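Long-range contacts in glutathione s-transferase protein (Ralstonia solanacearum, PDB 3TOU), which binds glutathione and probably catalyses its transfer to electrophilic substrates, as glutathione transferases do: residues A[11-17]-A[50-54]; A[92-96]-A[156-162]; A[105-109]-A[129-133]. One frame throughout, in Å; residues are numbered along the deposited sequence.

Overall arrangement
From the N terminus, interaction 1 comes first: it brings helix 12-23 against the turn leading into strand 53-55 and closes a loop of 32 residues within the thioredoxin-like domain. Interaction 2 opens later, on helix 86-114, and joins it to helix 157-172 across 59 residues of the helical domain. Interaction 3 falls within that span, pairing a later part of helix 86-114 with helix 123-144. The two domains meet where Lys16 of interaction 1 forms a salt bridge with Glu96 of interaction 2 and where Tyr13 packs on Val107 of the 105-109 segment. Interactions 2 and 3 share a helix without touching.

Interaction 1: A[11-17]-A[50-54]; sequences SPYTRKV and KVPCL. With GSH (glutathione), chain C.
The first turns of helix 12-23 approach the loop that runs into strand 53-55, the CA atoms of Thr14 and Pro52 lying 4.8 Å apart. This is the heart of a thioredoxin-like domain, in which a cis-proline before a strand faces the N-terminal end of the first helix; here the peptide bond between Val51 and Pro52 is cis. Pro52 carries most of the contact. Its CD meets CB of Tyr13 at 3.6 Å, and its CG touches the CG2 branch of Val17 one turn further along the helix. Thr14, further round the helix, runs antiparallel alongside the proline ring. With OG1 anti to the carbonyl carbon (chi1 -62°), the threonine hydroxyl stays beside its own backbone N and comes 3.5 Å from Pro52 CD. That hydroxyl is held by a hydrogen bond to OG of Ser11, the N-cap residue, at 2.9 Å. Proline suits this place because it readily accepts the cis bond and its ring packs on the helix, while the N and O of Val51 face the ligand.

Val51 uses both of its backbone polar groups on glutathione, in the manner of an antiparallel strand pairing: its N donates to O2, and its O accepts from N2 of the tripeptide. In the conformer described here, one of two modelled, Lys50 turns at its last torsion (chi4 -67°) and its NZ donates to both OE1 and O32. Over one face of the Tyr13 ring lies glutathione CB1, centred on the ring, while the phenol OH is bonded away to Asp104. In the middle of the tripeptide, the cysteinyl SG2 sits 3.2 Å from OG of Ser11.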
# COMPACT_ATOMS: atom_id res chain seq x y z
N SER A 11 12.68 -1.53 8.80
CA SER A 11 11.49 -1.42 7.95
C SER A 11 10.20 -1.47 8.78
O SER A 11 9.94 -2.45 9.47
CB SER A 11 11.47 -2.55 6.92
OG SER A 11 10.21 -2.63 6.27
N PRO A 12 9.41 -0.38 8.74
CA PRO A 12 8.19 -0.37 9.54
C PRO A 12 7.07 -1.20 8.92
O PRO A 12 6.23 -1.71 9.66
CB PRO A 12 7.83 1.12 9.60
CG PRO A 12 8.37 1.69 8.29
CD PRO A 12 9.64 0.89 8.02
N TYR A 13 7.08 -1.38 7.60
CA TYR A 13 6.12 -2.30 6.97
C TYR A 13 6.42 -3.74 7.37
O TYR A 13 5.50 -4.53 7.61
CB TYR A 13 6.15 -2.19 5.44
CG TYR A 13 6.07 -0.79 4.91
CD1 TYR A 13 4.83 -0.14 4.77
CD2 TYR A 13 7.22 -0.12 4.50
CE1 TYR A 13 4.78 1.17 4.25
CE2 TYR A 13 7.17 1.17 3.99
CZ TYR A 13 5.96 1.80 3.86
OH TYR A 13 5.95 3.08 3.33
N THR A 14 7.71 -4.06 7.47
CA THR A 14 8.14 -5.37 7.95
C THR A 14 7.75 -5.53 9.41
O THR A 14 7.25 -6.59 9.80
CB THR A 14 9.66 -5.58 7.78
OG1 THR A 14 9.98 -5.52 6.38
CG2 THR A 14 10.12 -6.95 8.34
N ARG A 15 7.95 -4.49 10.21
CA ARG A 15 7.57 -4.55 11.62
C ARG A 15 6.10 -4.86 11.77
O ARG A 15 5.74 -5.71 12.59
CB ARG A 15 7.91 -3.28 12.38
CG ARG A 15 7.77 -3.52 13.87
CD ARG A 15 7.84 -2.25 14.67
NE ARG A 15 7.95 -2.58 16.09
CZ ARG A 15 8.20 -1.68 17.03
NH1 ARG A 15 8.33 -0.42 16.69
NH2 ARG A 15 8.32 -2.05 18.31
N LYS A 16 5.25 -4.22 10.97
CA LYS A 16 3.80 -4.51 11.05
C LYS A 16 3.52 -6.00 10.91
O LYS A 16 2.79 -6.59 11.70
CB LYS A 16 3.04 -3.71 9.99
CG LYS A 16 1.51 -3.91 10.02
CD LYS A 16 0.82 -3.02 8.98
CE LYS A 16 1.27 -3.36 7.56
NZ LYS A 16 0.46 -2.72 6.46
N VAL A 17 4.16 -6.62 9.91
CA VAL A 17 4.00 -8.05 9.69
C VAL A 17 4.54 -8.87 10.87
O VAL A 17 3.89 -9.82 11.31
CB VAL A 17 4.70 -8.46 8.37
CG1 VAL A 17 4.76 -9.99 8.25
CG2 VAL A 17 3.99 -7.83 7.17
N LYS A 50 10.89 -5.03 -2.87
CA LYS A 50 10.61 -4.40 -1.58
C LYS A 50 10.47 -5.43 -0.47
O LYS A 50 10.16 -6.58 -0.72
CB LYS A 50 9.32 -3.58 -1.66
CG LYS A 50 9.52 -2.24 -2.36
CD LYS A 50 8.19 -1.59 -2.72
CE LYS A 50 8.44 -0.24 -3.38
NZ LYS A 50 9.03 0.72 -2.41
N VAL A 51 10.69 -4.98 0.77
CA VAL A 51 10.40 -5.80 1.94
C VAL A 51 9.22 -5.17 2.70
O VAL A 51 9.07 -3.94 2.69
CB VAL A 51 11.63 -5.97 2.87
CG1 VAL A 51 12.63 -6.94 2.23
CG2 VAL A 51 12.28 -4.61 3.18
N PRO A 52 8.40 -5.98 3.39
CA PRO A 52 8.51 -7.43 3.60
C PRO A 52 8.05 -8.28 2.42
O PRO A 52 7.21 -7.87 1.62
CB PRO A 52 7.60 -7.68 4.81
CG PRO A 52 6.55 -6.59 4.68
CD PRO A 52 7.29 -5.39 4.17
N CYS A 53 8.62 -9.48 2.35
CA CYS A 53 8.20 -10.50 1.42
C CYS A 53 8.19 -11.82 2.19
O CYS A 53 9.18 -12.19 2.84
CB CYS A 53 9.16 -10.56 0.23
SG CYS A 53 8.65 -11.78 -1.01
N LEU A 54 7.06 -12.50 2.19
CA LEU A 54 6.90 -13.77 2.91
C LEU A 54 7.06 -14.91 1.91
O LEU A 54 6.39 -14.93 0.89
CB LEU A 54 5.53 -13.85 3.58
CG LEU A 54 5.20 -15.05 4.50
CD1 LEU A 54 6.08 -15.05 5.75
CD2 LEU A 54 3.74 -15.02 4.90
N1 GSH C . 3.67 -1.23 -0.10
CA1 GSH C . 4.78 -1.87 0.62
C1 GSH C . 4.31 -2.59 1.86
O11 GSH C . 4.90 -3.63 2.23
O12 GSH C . 3.31 -2.18 2.50
CB1 GSH C . 5.89 -0.87 0.96
CG1 GSH C . 7.20 -1.61 1.26
CD1 GSH C . 8.42 -0.71 1.21
OE1 GSH C . 8.40 0.50 0.49
N2 GSH C . 9.51 -1.14 1.86
CA2 GSH C . 10.80 -0.46 1.72
C2 GSH C . 11.50 -0.97 0.51
O2 GSH C . 11.68 -2.34 0.51
CB2 GSH C . 11.72 -0.79 2.90
SG2 GSH C . 11.06 -0.09 4.43
N3 GSH C . 11.91 -0.15 -0.46
CA3 GSH C . 12.89 -0.59 -1.45
C3 GSH C . 12.63 -0.06 -2.83
O31 GSH C . 13.43 -0.27 -3.77
O32 GSH C . 11.62 0.61 -3.07

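Interaction 2: A[92-96]-A[156-162]; sequences VRCWE and TLADIAV
Val92 and Trp95 of helix 86-114 meet the start of helix 157-172, from Thr156 to Val162, the two segments running nearly parallel, with their axes 8.2 Å apart and 8° between their directions. Apolar contacts come first. Ala158 sits where the backbones are closest, and its methyl meets CB of Trp95 at 3.4 Å; a residue this small lets the helices come near. The indole then reaches along the partner helix, and its CE3 meets CG2 of Val162 at 3.6 Å. One turn earlier, Val92 straddles the start of the helix. Having CG1 anti to the backbone N (chi1 167°) directs that methyl to Ala158 N and CB, while CG2 lies 3.8 Å from OG1 of Thr156. A branched residue thus covers two neighbours at once.

Polar bonds organise the helix start itself. Thr156 and Asp159 form a capping box: OG1 of Thr156 accepts from Ala158 N, and Asp159 OD2 accepts from Thr156 N at 2.8 Å, through its anti lone pair. Such a box here is characteristic of the glutathione transferase helical domain. These bonds satisfy amide groups that the first turn of a helix cannot pair internally. Threonine and aspartate, each with a short oxygen-bearing side chain, suit the two positions.

The third kind of contact is mixed. The extended chain of Glu96 lays its carboxylate against Leu157, whose CD2 is 3.5 Å from OE1, and Ala161 CB packs on Glu96 CA. The charge is probably balanced largely by Lys16, whose NZ forms a salt bridge with OE2. Around the pair, helix 12-23 of the N-terminal domain packs on Leu157 and Ile160, helix 65-74 touches Glu96 and Leu157, and helix 183-193 covers Val162.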
# COMPACT_ATOMS: atom_id res chain seq x y z
N VAL A 92 -11.22 -0.84 9.98
CA VAL A 92 -9.87 -1.39 10.28
C VAL A 92 -8.94 -1.30 9.05
O VAL A 92 -7.77 -0.92 9.19
CB VAL A 92 -9.94 -2.82 10.89
CG1 VAL A 92 -8.56 -3.50 10.91
CG2 VAL A 92 -10.46 -2.73 12.32
N ARG A 93 -9.47 -1.60 7.85
CA ARG A 93 -8.68 -1.48 6.61
C ARG A 93 -8.27 -0.02 6.35
O ARG A 93 -7.13 0.27 5.96
CB ARG A 93 -9.44 -2.02 5.38
CG ARG A 93 -10.29 -3.28 5.55
CD ARG A 93 -9.49 -4.54 5.63
NE ARG A 93 -8.68 -4.75 4.44
CZ ARG A 93 -7.62 -5.55 4.38
NH1 ARG A 93 -7.22 -6.22 5.46
NH2 ARG A 93 -6.94 -5.65 3.26
N CYS A 94 -9.20 0.90 6.59
CA CYS A 94 -8.92 2.32 6.39
C CYS A 94 -7.87 2.81 7.41
O CYS A 94 -6.96 3.57 7.06
CB CYS A 94 -10.20 3.15 6.45
SG CYS A 94 -9.96 4.90 6.09
N TRP A 95 -7.96 2.36 8.67
CA TRP A 95 -6.94 2.71 9.66
C TRP A 95 -5.57 2.22 9.22
O TRP A 95 -4.57 2.93 9.37
CB TRP A 95 -7.26 2.08 11.02
CG TRP A 95 -8.12 2.88 11.94
CD1 TRP A 95 -9.45 2.67 12.22
CD2 TRP A 95 -7.72 3.99 12.77
NE1 TRP A 95 -9.90 3.59 13.14
CE2 TRP A 95 -8.86 4.41 13.50
CE3 TRP A 95 -6.51 4.68 12.95
CZ2 TRP A 95 -8.83 5.48 14.39
CZ3 TRP A 95 -6.47 5.75 13.84
CH2 TRP A 95 -7.62 6.13 14.56
N GLU A 96 -5.53 1.01 8.67
CA GLU A 96 -4.25 0.47 8.20
C GLU A 96 -3.71 1.33 7.05
O GLU A 96 -2.52 1.61 6.99
CB GLU A 96 -4.36 -0.99 7.78
CG GLU A 96 -3.02 -1.58 7.28
CD GLU A 96 -3.14 -2.98 6.71
OE1 GLU A 96 -4.24 -3.37 6.27
OE2 GLU A 96 -2.11 -3.69 6.67
N THR A 156 -6.61 -4.65 17.16
CA THR A 156 -6.73 -5.14 15.79
C THR A 156 -5.50 -4.72 15.00
O THR A 156 -4.57 -4.09 15.53
CB THR A 156 -7.97 -4.54 15.07
OG1 THR A 156 -7.79 -3.13 14.94
CG2 THR A 156 -9.28 -4.86 15.82
N LEU A 157 -5.51 -5.07 13.71
CA LEU A 157 -4.47 -4.61 12.78
C LEU A 157 -4.38 -3.09 12.72
O LEU A 157 -3.31 -2.55 12.47
CB LEU A 157 -4.71 -5.18 11.39
CG LEU A 157 -3.68 -4.90 10.27
CD1 LEU A 157 -2.26 -5.26 10.69
CD2 LEU A 157 -4.09 -5.59 8.99
N ALA A 158 -5.49 -2.40 12.99
CA ALA A 158 -5.50 -0.93 13.04
C ALA A 158 -4.53 -0.41 14.10
O ALA A 158 -3.69 0.45 13.83
CB ALA A 158 -6.91 -0.40 13.30
N ASP A 159 -4.61 -0.98 15.30
CA ASP A 159 -3.72 -0.59 16.39
C ASP A 159 -2.27 -0.93 16.11
O ASP A 159 -1.38 -0.12 16.39
CB ASP A 159 -4.16 -1.29 17.68
CG ASP A 159 -5.59 -1.00 18.01
OD1 ASP A 159 -5.89 0.17 18.33
OD2 ASP A 159 -6.42 -1.92 17.91
N ILE A 160 -2.04 -2.13 15.55
CA ILE A 160 -0.68 -2.56 15.19
C ILE A 160 -0.05 -1.58 14.20
O ILE A 160 1.07 -1.10 14.41
CB ILE A 160 -0.68 -4.00 14.61
CG1 ILE A 160 -1.06 -5.00 15.71
CG2 ILE A 160 0.69 -4.35 13.95
CD1 ILE A 160 -1.33 -6.41 15.20
N ALA A 161 -0.80 -1.27 13.15
CA ALA A 161 -0.34 -0.34 12.11
C ALA A 161 -0.03 1.05 12.66
O ALA A 161 1.03 1.61 12.38
CB ALA A 161 -1.33 -0.28 10.97
N VAL A 162 -0.95 1.59 13.47
CA VAL A 162 -0.74 2.91 14.06
C VAL A 162 0.50 2.89 14.98
O VAL A 162 1.35 3.79 14.93
CB VAL A 162 -2.00 3.40 14.83
CG1 VAL A 162 -1.69 4.65 15.68
CG2 VAL A 162 -3.14 3.72 13.86

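Interaction 3: A[105-109]-A[129-133]; sequences AAVAL and QHHKI. With GSH (glutathione), chain E.
Leu109 and Gln129 interlock where helices 86-114 and 123-144 run roughly antiparallel, with segment axes 8.9 Å apart and a crossing angle of -151°. The main bump is the Leu109 side chain. It lies antiparallel to the side chain of Gln129, with Leu109 CG 3.8 Å from Gln129 CB, and its CD1 meets the tip of Ile133, CD1 to CD1, at 3.7 Å. The same methyl also stands over one face of the His130 imidazole, a CH-pi contact 3.7 Å from the ring centroid and 18° off the normal. Leucine suits this place because its fork touches three residues of the facing helix.

The hollow lies at Ala105, where a lone methyl leaves room for the other helix: Gln129, Lys132 and Ile133 all close on it. Gln129 is bent at chi2 (-46°), which folds its amide back over this alanine and puts NE2 3.4 Å from Ala105 CB, while its CG rests on the Ala108 methyl.

Lys132 gives only its CB to Ala105. Its chain then leaves the interface, and NZ donates a 2.7 Å hydrogen bond to O32 of the glutathione held mainly by the second subunit; Arg128 NE of this chain also hydrogen-bonds that ligand. The arrangement is that of an antiparallel helix pair in the all-helical C-terminal domain of glutathione transferases, here contributing to a glutathione site shared between two subunits.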
# COMPACT_ATOMS: atom_id res chain seq x y z
N ALA A 105 4.98 8.47 3.69
CA ALA A 105 5.57 9.81 3.76
C ALA A 105 6.88 9.82 4.54
O ALA A 105 7.85 10.42 4.06
CB ALA A 105 4.58 10.80 4.36
N ALA A 106 6.92 9.17 5.70
CA ALA A 106 8.16 9.15 6.49
C ALA A 106 9.29 8.41 5.77
O ALA A 106 10.45 8.85 5.79
CB ALA A 106 7.92 8.54 7.86
N VAL A 107 8.95 7.30 5.12
CA VAL A 107 9.92 6.54 4.33
C VAL A 107 10.39 7.33 3.11
O VAL A 107 11.58 7.29 2.77
CB VAL A 107 9.37 5.12 3.91
CG1 VAL A 107 10.22 4.48 2.82
CG2 VAL A 107 9.29 4.22 5.13
N ALA A 108 9.48 8.08 2.46
CA ALA A 108 9.88 9.00 1.37
C ALA A 108 10.97 9.99 1.85
O ALA A 108 11.91 10.30 1.10
CB ALA A 108 8.68 9.76 0.82
N LEU A 109 10.82 10.47 3.08
CA LEU A 109 11.84 11.35 3.70
C LEU A 109 13.17 10.64 3.90
O LEU A 109 14.23 11.24 3.67
CB LEU A 109 11.34 11.97 5.02
CG LEU A 109 10.21 12.99 4.86
CD1 LEU A 109 9.53 13.25 6.21
CD2 LEU A 109 10.71 14.30 4.27
N GLN A 129 5.96 15.90 2.24
CA GLN A 129 5.90 14.69 3.05
C GLN A 129 5.64 15.00 4.53
O GLN A 129 4.83 14.33 5.18
CB GLN A 129 7.14 13.81 2.85
CG GLN A 129 7.41 13.41 1.38
CD GLN A 129 6.18 12.91 0.62
OE1 GLN A 129 5.93 13.32 -0.52
NE2 GLN A 129 5.40 12.04 1.25
N HIS A 130 6.29 16.05 5.05
CA HIS A 130 6.02 16.46 6.44
C HIS A 130 4.58 16.92 6.64
O HIS A 130 4.02 16.73 7.71
CB HIS A 130 7.00 17.54 6.91
CG HIS A 130 8.28 16.99 7.46
ND1 HIS A 130 8.35 16.36 8.68
CD2 HIS A 130 9.52 16.93 6.93
CE1 HIS A 130 9.58 15.96 8.90
NE2 HIS A 130 10.32 16.29 7.85
N HIS A 131 4.00 17.51 5.61
CA HIS A 131 2.60 17.95 5.68
C HIS A 131 1.69 16.72 5.79
O HIS A 131 0.76 16.72 6.59
CB HIS A 131 2.24 18.81 4.47
CG HIS A 131 0.86 19.39 4.53
ND1 HIS A 131 0.05 19.48 3.42
CD2 HIS A 131 0.15 19.89 5.56
CE1 HIS A 131 -1.10 20.02 3.77
NE2 HIS A 131 -1.08 20.27 5.06
N LYS A 132 2.00 15.67 5.03
CA LYS A 132 1.26 14.41 5.11
C LYS A 132 1.33 13.79 6.49
O LYS A 132 0.33 13.32 7.02
CB LYS A 132 1.76 13.41 4.07
CG LYS A 132 1.42 13.79 2.65
CD LYS A 132 1.82 12.68 1.68
CE LYS A 132 1.82 13.17 0.23
NZ LYS A 132 0.56 13.91 -0.15
N ILE A 133 2.52 13.78 7.08
CA ILE A 133 2.69 13.22 8.43
C ILE A 133 1.87 14.00 9.45
O ILE A 133 1.15 13.40 10.26
CB ILE A 133 4.17 13.18 8.84
CG1 ILE A 133 4.92 12.19 7.95
CG2 ILE A 133 4.34 12.78 10.32
CD1 ILE A 133 6.43 12.32 8.05
N1 GSH E . -1.79 4.11 -2.09
CA1 GSH E . -2.63 5.07 -2.81
C1 GSH E . -3.78 4.35 -3.48
O11 GSH E . -3.66 3.14 -3.79
O12 GSH E . -4.88 4.91 -3.70
CB1 GSH E . -1.78 5.85 -3.83
CG1 GSH E . -2.61 7.02 -4.37
CD1 GSH E . -1.74 8.08 -5.02
OE1 GSH E . -0.40 8.15 -4.66
N2 GSH E . -2.30 8.90 -5.92
CA2 GSH E . -1.58 10.02 -6.51
C2 GSH E . -1.53 11.15 -5.55
O2 GSH E . -2.76 11.54 -5.03
CB2 GSH E . -2.33 10.56 -7.74
SG2 GSH E . -2.17 9.37 -9.08
N3 GSH E . -0.36 11.75 -5.25
CA3 GSH E . -0.37 13.02 -4.55
C3 GSH E . 0.64 13.11 -3.44
O31 GSH E . 1.29 12.11 -3.10
O32 GSH E . 0.83 14.20 -2.86